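Local coordinates for protein trimethylamine-N-oxide reductase (Haemophilus influenzae, PDB 7L5I) that probably reduces S- and N-oxides such as trimethylamine N-oxide at a molybdenum centre held by two pyranopterin guanosine dinucleotide cofactors, at residues K294-Y300 and S628-F634. Residues are numbered along the deposited sequence; the frame is centred on the assembly and turned at random.
Sequences KKYTSGY and SGKIEIF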
loop_
_atom_site.group_PDB
_atom_site.type_symbol
_atom_site.label_atom_id
_atom_site.label_comp_id
_atom_site.label_asym_id
_atom_site.label_seq_id
_atom_site.Cartn_x
_atom_site.Cartn_y
_atom_site.Cartn_z
ATOM N N LYS A 294 -34.049 1.280 -8.556
ATOM C CA LYS A 294 -35.111 1.720 -7.666
ATOM C C LYS A 294 -35.095 0.955 -6.346
ATOM O O LYS A 294 -35.321 1.533 -5.287
ATOM C CB LYS A 294 -36.468 1.540 -8.341
ATOM C CG LYS A 294 -37.617 1.922 -7.433
ATOM C CD LYS A 294 -38.945 1.977 -8.167
ATOM C CE LYS A 294 -39.982 2.737 -7.337
ATOM N NZ LYS A 294 -41.378 2.491 -7.802
ATOM N N LYS A 295 -34.828 -0.347 -6.407
ATOM C CA LYS A 295 -34.982 -1.220 -5.255
ATOM C C LYS A 295 -33.760 -1.196 -4.346
ATOM O O LYS A 295 -33.904 -1.351 -3.132
ATOM C CB LYS A 295 -35.240 -2.637 -5.747
ATOM C CG LYS A 295 -35.514 -3.667 -4.666
ATOM C CD LYS A 295 -35.938 -5.004 -5.286
ATOM C CE LYS A 295 -36.210 -6.036 -4.198
ATOM N NZ LYS A 295 -36.272 -7.432 -4.704
ATOM N N TYR A 296 -32.563 -0.988 -4.896
ATOM C CA TYR A 296 -31.326 -1.206 -4.144
ATOM C C TYR A 296 -30.448 0.028 -4.005
ATOM O O TYR A 296 -29.394 -0.049 -3.344
ATOM C CB TYR A 296 -30.517 -2.329 -4.814
ATOM C CG TYR A 296 -31.201 -3.674 -4.862
ATOM C CD1 TYR A 296 -31.200 -4.535 -3.763
ATOM C CD2 TYR A 296 -31.857 -4.092 -6.015
ATOM C CE1 TYR A 296 -31.819 -5.766 -3.830
ATOM C CE2 TYR A 296 -32.463 -5.314 -6.094
ATOM C CZ TYR A 296 -32.459 -6.148 -4.995
ATOM O OH TYR A 296 -33.076 -7.378 -5.098
ATOM N N THR A 297 -30.837 1.163 -4.588
ATOM C CA THR A 297 -30.036 2.368 -4.485
ATOM C C THR A 297 -30.885 3.539 -4.019
ATOM O O THR A 297 -32.121 3.508 -4.066
ATOM C CB THR A 297 -29.346 2.740 -5.811
ATOM O OG1 THR A 297 -30.293 3.370 -6.702
ATOM C CG2 THR A 297 -28.748 1.516 -6.474
ATOM N N SER A 298 -30.195 4.560 -3.541
ATOM C CA SER A 298 -30.795 5.822 -3.128
ATOM C C SER A 298 -30.148 6.934 -3.938
ATOM O O SER A 298 -28.919 7.019 -4.011
ATOM C CB SER A 298 -30.605 6.065 -1.631
ATOM O OG SER A 298 -31.235 7.271 -1.232
ATOM N N GLY A 299 -30.973 7.749 -4.587
ATOM C CA GLY A 299 -30.482 8.939 -5.237
ATOM C C GLY A 299 -30.128 8.801 -6.700
ATOM O O GLY A 299 -29.502 9.714 -7.251
ATOM N N TYR A 300 -30.492 7.692 -7.351
ATOM C CA TYR A 300 -30.116 7.520 -8.745
ATOM C C TYR A 300 -30.701 8.632 -9.618
ATOM O O TYR A 300 -30.035 9.128 -10.535
ATOM C CB TYR A 300 -30.549 6.158 -9.297
ATOM C CG TYR A 300 -30.329 6.133 -10.797
ATOM C CD1 TYR A 300 -29.039 6.019 -11.323
ATOM C CD2 TYR A 300 -31.381 6.337 -11.684
ATOM C CE1 TYR A 300 -28.816 6.074 -12.695
ATOM C CE2 TYR A 300 -31.161 6.380 -13.050
ATOM C CZ TYR A 300 -29.882 6.239 -13.549
ATOM O OH TYR A 300 -29.646 6.285 -14.918
ATOM N N SER A 628 -30.132 5.219 4.081
ATOM C CA SER A 628 -31.301 4.694 3.391
ATOM C C SER A 628 -31.447 3.179 3.492
ATOM O O SER A 628 -32.465 2.637 3.059
ATOM C CB SER A 628 -31.215 5.080 1.912
ATOM O OG SER A 628 -30.076 4.446 1.345
ATOM N N GLY A 629 -30.458 2.482 4.015
ATOM C CA GLY A 629 -30.411 1.044 3.901
ATOM C C GLY A 629 -30.036 0.538 2.527
ATOM O O GLY A 629 -30.025 -0.679 2.318
ATOM N N LYS A 630 -29.749 1.433 1.589
ATOM C CA LYS A 630 -29.431 1.095 0.216
ATOM C C LYS A 630 -28.069 1.662 -0.166
ATOM O O LYS A 630 -27.406 2.368 0.610
ATOM C CB LYS A 630 -30.538 1.620 -0.716
ATOM C CG LYS A 630 -31.906 0.983 -0.448
ATOM C CD LYS A 630 -33.004 1.553 -1.358
ATOM C CE LYS A 630 -33.267 2.998 -1.022
ATOM N NZ LYS A 630 -34.367 3.538 -1.895
ATOM N N ILE A 631 -27.651 1.343 -1.389
ATOM C CA ILE A 631 -26.468 1.945 -1.998
ATOM C C ILE A 631 -26.702 3.436 -2.236
ATOM O O ILE A 631 -27.603 3.819 -2.979
ATOM C CB ILE A 631 -26.127 1.249 -3.318
ATOM C CG1 ILE A 631 -25.885 -0.238 -3.096
ATOM C CG2 ILE A 631 -24.915 1.897 -3.952
ATOM C CD1 ILE A 631 -25.854 -1.051 -4.389
ATOM N N GLU A 632 -25.828 4.278 -1.694
ATOM C CA GLU A 632 -26.037 5.728 -1.721
ATOM C C GLU A 632 -25.297 6.313 -2.917
ATOM O O GLU A 632 -24.144 6.727 -2.833
ATOM C CB GLU A 632 -25.599 6.366 -0.405
ATOM C CG GLU A 632 -26.311 5.810 0.801
ATOM C CD GLU A 632 -27.207 6.825 1.497
ATOM O OE1 GLU A 632 -26.732 7.946 1.801
ATOM O OE2 GLU A 632 -28.388 6.487 1.756
ATOM N N ILE A 633 -25.987 6.342 -4.049
ATOM C CA ILE A 633 -25.457 7.050 -5.220
ATOM C C ILE A 633 -25.438 8.548 -4.967
ATOM O O ILE A 633 -24.481 9.233 -5.314
ATOM C CB ILE A 633 -26.285 6.687 -6.458
ATOM C CG1 ILE A 633 -26.072 5.213 -6.793
ATOM C CG2 ILE A 633 -25.888 7.584 -7.631
ATOM C CD1 ILE A 633 -26.890 4.728 -7.983
ATOM N N PHE A 634 -26.497 9.074 -4.362
ATOM C CA PHE A 634 -26.502 10.400 -3.756
ATOM C C PHE A 634 -26.476 10.205 -2.250
ATOM O O PHE A 634 -27.307 9.464 -1.700
ATOM C CB PHE A 634 -27.733 11.193 -4.169
ATOM C CG PHE A 634 -27.699 12.631 -3.706
ATOM C CD1 PHE A 634 -28.127 12.970 -2.447
ATOM C CD2 PHE A 634 -27.228 13.626 -4.542
ATOM C CE1 PHE A 634 -28.095 14.282 -2.029
ATOM C CE2 PHE A 634 -27.195 14.943 -4.126
ATOM C CZ PHE A 634 -27.627 15.265 -2.865
HETATM O O HOH W 1 -36.310 1.772 -2.578
HETATM O O HOH W 2 -29.689 9.699 -0.689
HETATM O O HOH W 3 -34.015 6.357 -0.862
#
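A bend at CG-CD (chi3 -67°) in the otherwise extended chain of Lys-630 brings its amine to Thr-297 O, just past the end of helix 290-296; its CB lies 3.3 Å from Tyr-296 O. NZ donates to Thr-297 O at 3.1 Å from above the carbonyl plane, and also to two waters, one bound to Lys-294 O and the other to Ser-298 OG. Chi1 of -178° swings that hydroxyl away from the Ser-298 N, where it also meets a further water bound to Phe-634 O. Strands 297-298 and 631-632 pair in parallel as a sheet of two: Ile-631 N donates to Tyr-296 O, and Ile-631 O receives Ser-298 N at 2.8 Å, nearly straight at 161°. Ser-298 O then accepts from Phe-634 N (3.2 Å) and, weakly, from Ile-633 N. On the sheet face of Thr-297 and Ile-631, backed by helix 359-372, Ile-633 CD1 reaches Thr-297 CB at 3.8 Å and the ring edge of Tyr-300. Ser-298 CB packs on Ser-628 OG, which donates to the anti lone pair of Glu-632 OE2 and accepts from Lys-630 N in an ST turn. Two segments far apart in sequence are thus joined mainly by main-chain hydrogen bonds, while the lysine's probable positive charge would be stabilised by the Thr-297 carbonyl, two waters and the helix C-terminus.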